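Local coordinates for chitosanase (Gynuella sunshinyii YC6258, PDB 6X2Q), which binds glucosamine oligosaccharides in an extended cleft and probably cleaves the beta-1,4 linkages of chitosan, at residues I17-P23 against T233-F238; L135-A139 against L214-L218; D142-H147 against W204-R210. All blocks are in the same frame, centred on the assembly; numbering follows the deposited sequence.

Contact 1 (I17-P23 against T233-F238); sequences IFANNTP and TWGDVF. Unlike the reference sequence in segment 17-23: Ala19 (reference Glu).
The indole NE1 of Trp234 is shared between two carbonyls at the end of helix 5-20. Trp234 NE1 donates to Phe18 O at 3.0 Å, approaching from above the plane of that carbonyl, and more weakly to Ile17 O at 3.1 Å. Both oxygens lie near the ring plane of the indole, and Ile17 O also accepts the backbone N-H of Asn21. Asn21 is the first residue beyond the helical angles, with a positive phi, and its side chain turns to the opposing loop: with CG anti to the backbone N (chi1 -157°), ND2 makes a nearly straight bond of 2.8 Å to Asp236 OD2, meeting the carboxylate from above its plane. The segment 233-238 covers the turn between the antiparallel strands 229-231 and 238-240 and the first residue of the second, so the contact docks a beta hairpin against a helix C-terminus. On the apolar side, Ile17 CG1 lies over one face of the Phe238 ring and Ile17 CD1 reaches Phe238 CG at 3.6 Å, while Pro23 CD comes to 3.5 Å from Phe238 CE1. An alanine in place of Phe238 is likely to leave Ile17 CD1 and Pro23 CD without their shared apolar partner and open a gap beside the helix end. Thr233 OG1, hydrogen-bonded to Ser213 OG, sits at the edge of the Phe18 ring, 3.4 Å from Phe18 CE1.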
loop_
_atom_site.group_PDB
_atom_site.type_symbol
_atom_site.label_atom_id
_atom_site.label_comp_id
_atom_site.label_asym_id
_atom_site.label_seq_id
_atom_site.Cartn_x
_atom_site.Cartn_y
_atom_site.Cartn_z
ATOM N N ILE A 17 -7.325 -6.416 4.422
ATOM C CA ILE A 17 -7.139 -7.297 5.572
ATOM C C ILE A 17 -5.720 -7.173 6.111
ATOM O O ILE A 17 -5.512 -7.081 7.325
ATOM C CB ILE A 17 -7.474 -8.751 5.194
ATOM C CG1 ILE A 17 -8.983 -8.924 5.009
ATOM C CG2 ILE A 17 -6.949 -9.721 6.259
ATOM C CD1 ILE A 17 -9.369 -10.213 4.302
ATOM N N PHE A 18 -4.729 -7.150 5.219
ATOM C CA PHE A 18 -3.344 -7.005 5.647
ATOM C C PHE A 18 -3.185 -5.825 6.582
ATOM O O PHE A 18 -2.511 -5.922 7.612
ATOM C CB PHE A 18 -2.425 -6.828 4.436
ATOM C CG PHE A 18 -2.132 -8.101 3.704
ATOM C CD1 PHE A 18 -2.589 -9.318 4.193
ATOM C CD2 PHE A 18 -1.408 -8.080 2.522
ATOM C CE1 PHE A 18 -2.346 -10.489 3.513
ATOM C CE2 PHE A 18 -1.145 -9.251 1.841
ATOM C CZ PHE A 18 -1.606 -10.467 2.340
ATOM N N ALA A 19 -3.814 -4.710 6.250
ATOM C CA ALA A 19 -3.548 -3.457 6.932
ATOM C C ALA A 19 -4.520 -3.178 8.070
ATOM O O ALA A 19 -4.131 -2.561 9.061
ATOM C CB ALA A 19 -3.592 -2.309 5.925
ATOM N N ASN A 20 -5.778 -3.615 7.954
ATOM C CA ASN A 20 -6.822 -3.218 8.895
ATOM C C ASN A 20 -7.658 -4.384 9.404
ATOM O O ASN A 20 -8.657 -4.149 10.090
ATOM C CB ASN A 20 -7.746 -2.184 8.251
ATOM C CG ASN A 20 -7.012 -0.925 7.858
ATOM O OD1 ASN A 20 -7.249 -0.363 6.790
ATOM N ND2 ASN A 20 -6.092 -0.484 8.719
ATOM N N ASN A 21 -7.295 -5.622 9.057
ATOM C CA ASN A 21 -8.018 -6.833 9.467
ATOM C C ASN A 21 -9.492 -6.824 9.054
ATOM O O ASN A 21 -10.351 -7.365 9.759
ATOM C CB ASN A 21 -7.893 -7.072 10.973
ATOM C CG ASN A 21 -8.116 -8.532 11.343
ATOM O OD1 ASN A 21 -7.952 -9.423 10.505
ATOM N ND2 ASN A 21 -8.509 -8.782 12.590
ATOM N N THR A 22 -9.795 -6.250 7.884
ATOM C CA THR A 22 -11.169 -6.313 7.397
ATOM C C THR A 22 -11.128 -6.181 5.889
ATOM O O THR A 22 -10.317 -5.398 5.379
ATOM C CB THR A 22 -12.061 -5.208 8.001
ATOM O OG1 THR A 22 -13.305 -5.146 7.290
ATOM C CG2 THR A 22 -11.395 -3.843 7.903
ATOM N N PRO A 23 -11.979 -6.898 5.146
ATOM C CA PRO A 23 -11.985 -6.735 3.687
ATOM C C PRO A 23 -12.647 -5.445 3.221
ATOM O O PRO A 23 -12.526 -5.115 2.037
ATOM C CB PRO A 23 -12.760 -7.963 3.205
ATOM C CG PRO A 23 -13.727 -8.222 4.317
ATOM C CD PRO A 23 -13.032 -7.821 5.599
ATOM N N THR A 233 -4.167 -13.552 8.342
ATOM C CA THR A 233 -3.001 -12.808 8.800
ATOM C C THR A 233 -3.022 -12.469 10.286
ATOM O O THR A 233 -1.994 -12.584 10.960
ATOM C CB THR A 233 -2.883 -11.513 7.993
ATOM O OG1 THR A 233 -3.008 -11.811 6.591
ATOM C CG2 THR A 233 -1.544 -10.821 8.272
ATOM N N TRP A 234 -4.176 -12.058 10.814
ATOM C CA TRP A 234 -4.265 -11.571 12.188
ATOM C C TRP A 234 -5.030 -12.518 13.100
ATOM O O TRP A 234 -5.514 -12.093 14.157
ATOM C CB TRP A 234 -4.923 -10.194 12.225
ATOM C CG TRP A 234 -4.230 -9.164 11.405
ATOM C CD1 TRP A 234 -4.592 -8.720 10.159
ATOM C CD2 TRP A 234 -3.059 -8.423 11.773
ATOM N NE1 TRP A 234 -3.711 -7.756 9.729
ATOM C CE2 TRP A 234 -2.766 -7.547 10.704
ATOM C CE3 TRP A 234 -2.233 -8.406 12.910
ATOM C CZ2 TRP A 234 -1.677 -6.662 10.737
ATOM C CZ3 TRP A 234 -1.150 -7.531 12.939
ATOM C CH2 TRP A 234 -0.880 -6.676 11.857
ATOM N N GLY A 235 -5.159 -13.785 12.712
ATOM C CA GLY A 235 -5.922 -14.736 13.496
ATOM C C GLY A 235 -7.303 -14.975 12.918
ATOM O O GLY A 235 -7.734 -16.125 12.789
ATOM N N ASP A 236 -8.005 -13.902 12.556
ATOM C CA ASP A 236 -9.336 -14.031 11.974
ATOM C C ASP A 236 -9.254 -14.629 10.575
ATOM O O ASP A 236 -8.419 -14.218 9.763
ATOM C CB ASP A 236 -10.019 -12.670 11.921
ATOM C CG ASP A 236 -10.076 -12.008 13.267
ATOM O OD1 ASP A 236 -11.102 -12.164 13.959
ATOM O OD2 ASP A 236 -9.083 -11.346 13.634
ATOM N N VAL A 237 -10.125 -15.593 10.289
ATOM C CA VAL A 237 -10.113 -16.285 9.004
ATOM C C VAL A 237 -11.103 -15.610 8.071
ATOM O O VAL A 237 -12.276 -15.426 8.422
ATOM C CB VAL A 237 -10.442 -17.777 9.170
ATOM C CG1 VAL A 237 -10.414 -18.478 7.818
ATOM C CG2 VAL A 237 -9.454 -18.424 10.112
ATOM N N PHE A 238 -10.625 -15.231 6.885
ATOM C CA PHE A 238 -11.452 -14.626 5.849
ATOM C C PHE A 238 -11.393 -15.500 4.612
ATOM O O PHE A 238 -10.308 -15.930 4.208
ATOM C CB PHE A 238 -10.977 -13.218 5.494
ATOM C CG PHE A 238 -11.319 -12.194 6.518
ATOM C CD1 PHE A 238 -12.614 -11.705 6.617
ATOM C CD2 PHE A 238 -10.348 -11.715 7.391
ATOM C CE1 PHE A 238 -12.936 -10.753 7.566
ATOM C CE2 PHE A 238 -10.667 -10.765 8.344
ATOM C CZ PHE A 238 -11.964 -10.290 8.430
#

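Contact 2 (L135-A139 against L214-L218); sequences LTLLA and LMKLL
Leu135 crosses Leu218 at about a right angle and splays its two methyls over the facing helix. CD2 of Leu135 presses on the backbone side of Leu218, 3.5 Å from Leu218 CA, whereas Leu135 CD1 turns to Leu217 and meets Leu217 CB at 4.0 Å. What allows this reach is the first torsion of Leu135: CG stands opposite the backbone N (chi1 176°), projecting the fork from the helix surface toward the other segment. Leu214 answers from the other side with a fork of its own. Leu214 CD1 rests against the backbone of Ala139, 4.0 Å from Ala139 CA, where the short side chain of the alanine lets the methyl come close; the Leu214 and Leu138 side chains cross at a slant, Leu214 CD2 touching Leu138 CD2 at 3.8 Å. The forks of Leu135 and Leu214 approach each other more loosely, with 4.3 Å between Leu135 CD1 and Leu214 CD2. Each helix thus offers residues i, i+3 and i+4, and because the two segments run antiparallel, their axes 173° apart and 10.8 Å from each other at closest, the leading leucine of either faces the final residue of the other. No hydrogen bond crosses this purely aliphatic interface, an antiparallel helix pair in the mainly helical fold of this lysozyme-clan protein. Around it, Leu181 of helix 177-193 packs on Leu135 and Ala139; Ala11, Ile14 and Ile15 of helix 5-20 cover Leu138; and Lys216 ties helix 209-219 to strand 229-231 through the carbonyl of Arg230.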
loop_
_atom_site.group_PDB
_atom_site.type_symbol
_atom_site.label_atom_id
_atom_site.label_comp_id
_atom_site.label_asym_id
_atom_site.label_seq_id
_atom_site.Cartn_x
_atom_site.Cartn_y
_atom_site.Cartn_z
ATOM N N LEU A 135 -0.288 -13.482 -8.517
ATOM C CA LEU A 135 0.251 -13.377 -7.160
ATOM C C LEU A 135 1.428 -12.409 -7.111
ATOM O O LEU A 135 1.548 -11.609 -6.172
ATOM C CB LEU A 135 0.682 -14.760 -6.654
ATOM C CG LEU A 135 1.350 -14.786 -5.278
ATOM C CD1 LEU A 135 0.347 -14.351 -4.236
ATOM C CD2 LEU A 135 1.890 -16.161 -4.932
ATOM N N THR A 136 2.318 -12.472 -8.111
ATOM C CA THR A 136 3.415 -11.506 -8.193
ATOM C C THR A 136 2.893 -10.069 -8.299
ATOM O O THR A 136 3.455 -9.151 -7.687
ATOM C CB THR A 136 4.314 -11.849 -9.383
ATOM O OG1 THR A 136 4.633 -13.229 -9.316
ATOM C CG2 THR A 136 5.630 -11.067 -9.355
ATOM N N LEU A 137 1.817 -9.853 -9.067
ATOM C CA LEU A 137 1.244 -8.514 -9.179
ATOM C C LEU A 137 0.696 -8.045 -7.838
ATOM O O LEU A 137 0.880 -6.884 -7.449
ATOM C CB LEU A 137 0.139 -8.494 -10.245
ATOM C CG LEU A 137 0.537 -8.311 -11.720
ATOM C CD1 LEU A 137 1.766 -9.123 -12.096
ATOM C CD2 LEU A 137 -0.629 -8.650 -12.668
ATOM N N LEU A 138 0.019 -8.941 -7.124
ATOM C CA LEU A 138 -0.499 -8.599 -5.814
ATOM C C LEU A 138 0.645 -8.236 -4.871
ATOM O O LEU A 138 0.597 -7.206 -4.189
ATOM C CB LEU A 138 -1.317 -9.778 -5.285
ATOM C CG LEU A 138 -1.763 -9.664 -3.829
ATOM C CD1 LEU A 138 -2.713 -8.485 -3.653
ATOM C CD2 LEU A 138 -2.421 -10.955 -3.394
ATOM N N ALA A 139 1.714 -9.036 -4.884
ATOM C CA ALA A 139 2.851 -8.780 -4.007
ATOM C C ALA A 139 3.503 -7.447 -4.327
ATOM O O ALA A 139 3.903 -6.712 -3.417
ATOM C CB ALA A 139 3.872 -9.908 -4.129
ATOM N N LEU A 214 1.369 -13.841 1.733
ATOM C CA LEU A 214 1.734 -13.976 0.329
ATOM C C LEU A 214 2.630 -15.191 0.101
ATOM O O LEU A 214 2.514 -15.874 -0.924
ATOM C CB LEU A 214 2.419 -12.700 -0.150
ATOM C CG LEU A 214 1.616 -11.396 -0.061
ATOM C CD1 LEU A 214 2.530 -10.179 -0.229
ATOM C CD2 LEU A 214 0.514 -11.391 -1.095
ATOM N N MET A 215 3.557 -15.456 1.028
ATOM C CA MET A 215 4.396 -16.645 0.921
ATOM C C MET A 215 3.562 -17.922 1.010
ATOM O O MET A 215 3.836 -18.902 0.307
ATOM C CB MET A 215 5.476 -16.629 2.011
ATOM C CG MET A 215 6.439 -17.794 1.937
ATOM S SD MET A 215 7.539 -17.672 0.507
ATOM C CE MET A 215 8.688 -16.402 1.046
ATOM N N LYS A 216 2.551 -17.933 1.882
ATOM C CA LYS A 216 1.683 -19.096 2.011
ATOM C C LYS A 216 0.960 -19.381 0.688
ATOM O O LYS A 216 0.962 -20.520 0.196
ATOM C CB LYS A 216 0.703 -18.865 3.167
ATOM C CG LYS A 216 -0.279 -20.005 3.452
ATOM C CD LYS A 216 -1.493 -19.537 4.293
ATOM C CE LYS A 216 -2.609 -18.889 3.426
ATOM N NZ LYS A 216 -3.905 -18.688 4.175
ATOM N N LEU A 217 0.377 -18.337 0.073
ATOM C CA LEU A 217 -0.248 -18.500 -1.238
ATOM C C LEU A 217 0.754 -19.017 -2.261
ATOM O O LEU A 217 0.421 -19.866 -3.096
ATOM C CB LEU A 217 -0.863 -17.178 -1.721
ATOM C CG LEU A 217 -1.949 -16.563 -0.835
ATOM C CD1 LEU A 217 -2.509 -15.291 -1.440
ATOM C CD2 LEU A 217 -3.065 -17.566 -0.579
ATOM N N LEU A 218 1.989 -18.514 -2.217
ATOM C CA LEU A 218 2.986 -18.990 -3.166
ATOM C C LEU A 218 3.312 -20.461 -2.922
ATOM O O LEU A 218 3.380 -21.248 -3.871
ATOM C CB LEU A 218 4.246 -18.128 -3.093
ATOM C CG LEU A 218 5.423 -18.601 -3.955
ATOM C CD1 LEU A 218 5.018 -18.693 -5.437
ATOM C CD2 LEU A 218 6.611 -17.664 -3.786
#

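Contact 3 (D142-H147 against W204-R210); sequences DAIIQH and WSESTGR. With GCS (2-amino-2-deoxy-beta-D-glucopyranose), chain C; GCS (2-amino-2-deoxy-beta-D-glucopyranose), chain B.
Arg210 grips Asp142 side-on with two nitrogens: NH2 donates almost straight to Asp142 OD1 at 2.6 Å, and NE bonds at 3.0 Å to the syn lone pair of Asp142 OD2. The carboxylate and guanidinium planes are 36° apart, and OD2 has a second salt-bridge partner in Arg188, so the buried carboxylate faces two arginines and probably stays ionised. In this member of the lysozyme clan the pair fastens helix 134-147, whose C-terminal end lines the sugar cleft, to the start of helix 209-219. Gln146, its chain extended (chi1 178°, chi2 172°), inserts between Trp204 and Arg210. Gln146 NE2 donates at 2.8 Å to Ser207 OG, which in turn donates to Trp204 O beside the type I turn from Ser205 to Thr208. Gln146 OE1 accepts from Arg188 and lies over a face of the Arg210 guanidinium, while its CD lies over one face of the indole near the rim, the amide steeply inclined to the ring. These bonds hold the Gln146 amide against rotation. Beyond them, Trp204 NE1 donates at 2.8 Å to O3 of the glucosamine of chain C, which also contacts Gln146 O at a distance so short that its exact value is doubtful. Next to the indole, the His147 ring, hydrogen-bonded to Arg188 and Asp154, meets Trp204 obliquely, with 3.9 Å between His147 ND1 and Trp204 CH2.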
loop_
_atom_site.group_PDB
_atom_site.type_symbol
_atom_site.label_atom_id
_atom_site.label_comp_id
_atom_site.label_asym_id
_atom_site.label_seq_id
_atom_site.Cartn_x
_atom_site.Cartn_y
_atom_site.Cartn_z
ATOM N N ASP A 142 0.877 -4.659 -3.046
ATOM C CA ASP A 142 0.914 -4.519 -1.600
ATOM C C ASP A 142 2.207 -3.861 -1.150
ATOM O O ASP A 142 2.189 -2.995 -0.272
ATOM C CB ASP A 142 0.753 -5.886 -0.941
ATOM C CG ASP A 142 0.661 -5.790 0.570
ATOM O OD1 ASP A 142 -0.320 -5.173 1.041
ATOM O OD2 ASP A 142 1.556 -6.319 1.285
ATOM N N ALA A 143 3.341 -4.251 -1.745
ATOM C CA ALA A 143 4.612 -3.644 -1.357
ATOM C C ALA A 143 4.669 -2.166 -1.740
ATOM O O ALA A 143 5.200 -1.340 -0.984
ATOM C CB ALA A 143 5.788 -4.416 -1.975
ATOM N N ILE A 144 4.137 -1.798 -2.909
ATOM C CA ILE A 144 4.217 -0.379 -3.255
ATOM C C ILE A 144 3.390 0.454 -2.278
ATOM O O ILE A 144 3.757 1.586 -1.957
ATOM C CB ILE A 144 3.807 -0.126 -4.727
ATOM C CG1 ILE A 144 4.565 1.085 -5.289
ATOM C CG2 ILE A 144 2.318 0.092 -4.864
ATOM C CD1 ILE A 144 4.359 1.321 -6.765
ATOM N N ILE A 145 2.310 -0.109 -1.738
ATOM C CA ILE A 145 1.442 0.665 -0.856
ATOM C C ILE A 145 2.121 0.937 0.482
ATOM O O ILE A 145 2.053 2.056 1.012
ATOM C CB ILE A 145 0.100 -0.062 -0.673
ATOM C CG1 ILE A 145 -0.785 0.170 -1.904
ATOM C CG2 ILE A 145 -0.600 0.406 0.623
ATOM C CD1 ILE A 145 -1.918 -0.794 -2.001
ATOM N N GLN A 146 2.786 -0.080 1.046
ATOM C CA GLN A 146 3.418 0.032 2.354
ATOM C C GLN A 146 4.797 0.679 2.258
ATOM O O GLN A 146 5.164 1.479 3.117
ATOM C CB GLN A 146 3.512 -1.358 3.004
ATOM C CG GLN A 146 4.212 -1.373 4.368
ATOM C CD GLN A 146 4.131 -2.712 5.094
ATOM O OE1 GLN A 146 4.266 -3.781 4.498
ATOM N NE2 GLN A 146 3.939 -2.648 6.402
ATOM N N HIS A 147 5.578 0.352 1.227
ATOM C CA HIS A 147 6.956 0.826 1.122
ATOM C C HIS A 147 7.114 2.081 0.279
ATOM O O HIS A 147 8.164 2.732 0.368
ATOM C CB HIS A 147 7.854 -0.266 0.513
ATOM C CG HIS A 147 7.867 -1.543 1.292
ATOM N ND1 HIS A 147 8.947 -1.938 2.054
ATOM C CD2 HIS A 147 6.930 -2.512 1.433
ATOM C CE1 HIS A 147 8.675 -3.099 2.624
ATOM N NE2 HIS A 147 7.460 -3.468 2.266
ATOM N N TRP A 204 6.455 -1.436 11.091
ATOM C CA TRP A 204 6.674 -2.389 10.014
ATOM C C TRP A 204 6.973 -3.786 10.551
ATOM O O TRP A 204 6.483 -4.783 10.004
ATOM C CB TRP A 204 7.807 -1.896 9.124
ATOM C CG TRP A 204 7.361 -0.902 8.105
ATOM C CD1 TRP A 204 6.140 -0.286 8.029
ATOM C CD2 TRP A 204 8.132 -0.411 7.006
ATOM N NE1 TRP A 204 6.107 0.566 6.948
ATOM C CE2 TRP A 204 7.317 0.501 6.300
ATOM C CE3 TRP A 204 9.432 -0.653 6.549
ATOM C CZ2 TRP A 204 7.762 1.163 5.159
ATOM C CZ3 TRP A 204 9.871 0.001 5.409
ATOM C CH2 TRP A 204 9.041 0.900 4.730
ATOM N N SER A 205 7.771 -3.876 11.620
ATOM C CA SER A 205 8.110 -5.177 12.183
ATOM C C SER A 205 6.860 -5.975 12.556
ATOM O O SER A 205 6.792 -7.183 12.313
ATOM C CB SER A 205 9.014 -5.002 13.406
ATOM O OG SER A 205 9.430 -6.271 13.869
ATOM N N GLU A 206 5.858 -5.321 13.134
ATOM C CA GLU A 206 4.622 -6.005 13.494
ATOM C C GLU A 206 3.740 -6.331 12.290
ATOM O O GLU A 206 2.663 -6.912 12.471
ATOM C CB GLU A 206 3.831 -5.149 14.484
ATOM C CG GLU A 206 4.556 -4.894 15.794
ATOM C CD GLU A 206 3.609 -4.485 16.912
ATOM O OE1 GLU A 206 3.038 -5.391 17.567
ATOM O OE2 GLU A 206 3.429 -3.263 17.131
ATOM N N SER A 207 4.138 -5.961 11.077
ATOM C CA SER A 207 3.291 -6.172 9.912
ATOM C C SER A 207 3.777 -7.305 9.008
ATOM O O SER A 207 3.290 -7.432 7.884
ATOM C CB SER A 207 3.189 -4.879 9.107
ATOM O OG SER A 207 4.276 -4.788 8.191
ATOM N N THR A 208 4.716 -8.136 9.468
ATOM C CA THR A 208 5.340 -9.126 8.593
ATOM C C THR A 208 4.441 -10.317 8.291
ATOM O O THR A 208 4.730 -11.064 7.346
ATOM C CB THR A 208 6.654 -9.650 9.197
ATOM O OG1 THR A 208 6.410 -10.174 10.508
ATOM C CG2 THR A 208 7.689 -8.546 9.274
ATOM N N GLY A 209 3.387 -10.536 9.075
ATOM C CA GLY A 209 2.448 -11.597 8.757
ATOM C C GLY A 209 1.868 -11.474 7.357
ATOM O O GLY A 209 1.519 -12.481 6.731
ATOM N N ARG A 210 1.788 -10.254 6.827
ATOM C CA ARG A 210 1.262 -10.095 5.475
ATOM C C ARG A 210 2.206 -10.702 4.435
ATOM O O ARG A 210 1.754 -11.252 3.428
ATOM C CB ARG A 210 0.996 -8.613 5.185
ATOM C CG ARG A 210 2.228 -7.773 4.878
ATOM C CD ARG A 210 1.962 -6.310 5.234
ATOM N NE ARG A 210 1.197 -5.649 4.183
ATOM C CZ ARG A 210 0.641 -4.446 4.292
ATOM N NH1 ARG A 210 0.730 -3.741 5.421
ATOM N NH2 ARG A 210 -0.010 -3.940 3.262
HETATM C C1 GCS C . 1.563 3.062 7.360
HETATM C C2 GCS C . 3.066 2.458 7.212
HETATM C C3 GCS C . 3.461 3.045 5.767
HETATM C C4 GCS C . 2.374 3.041 4.637
HETATM C C5 GCS C . 0.854 3.167 4.837
HETATM C C6 GCS C . 0.317 2.405 3.978
HETATM N N2 GCS C . 3.920 2.803 8.200
HETATM O O1 GCS C . 1.152 2.437 8.507
HETATM O O3 GCS C . 4.377 2.027 5.312
HETATM O O5 GCS C . 0.719 2.853 6.284
HETATM O O6 GCS C . -1.003 2.010 4.387
HETATM C C1 GCS B . 3.261 4.875 2.843
HETATM C C2 GCS B . 2.972 6.190 2.148
HETATM C C3 GCS B . 3.859 6.312 0.942
HETATM C C4 GCS B . 5.331 6.258 1.320
HETATM C C5 GCS B . 5.448 5.114 2.332
HETATM C C6 GCS B . 6.789 4.922 2.984
HETATM N N2 GCS B . 1.609 6.395 1.818
HETATM O O1 GCS B . 2.523 4.577 4.027
HETATM O O3 GCS B . 3.570 7.528 0.382
HETATM O O4 GCS B . 6.030 6.500 0.412
HETATM O O5 GCS B . 4.497 5.167 3.364
HETATM O O6 GCS B . 7.417 6.119 3.305
#

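Contacts 2 and 3 are buried and both use helices 134-147 and 209-219, contact 3 adding the end of helix 201-205 and the turn after it: contact 2 is wholly aliphatic and lies away from the sugars, whereas contact 3 is built of charges, amides and aromatic rings at the cleft. Contact 1, only partly buried, brings helix 5-20 against the hairpin segment 233-238 with a mixture of polar bonds and a small apolar cluster. Phe18 connects all three, its CE2 packing at 4.0 Å on Leu214 CG of contact 2 and its ring lying against Asp142 and Arg210 of contact 3. Along the chain, contact 3 is nested within contact 2, and both within contact 1.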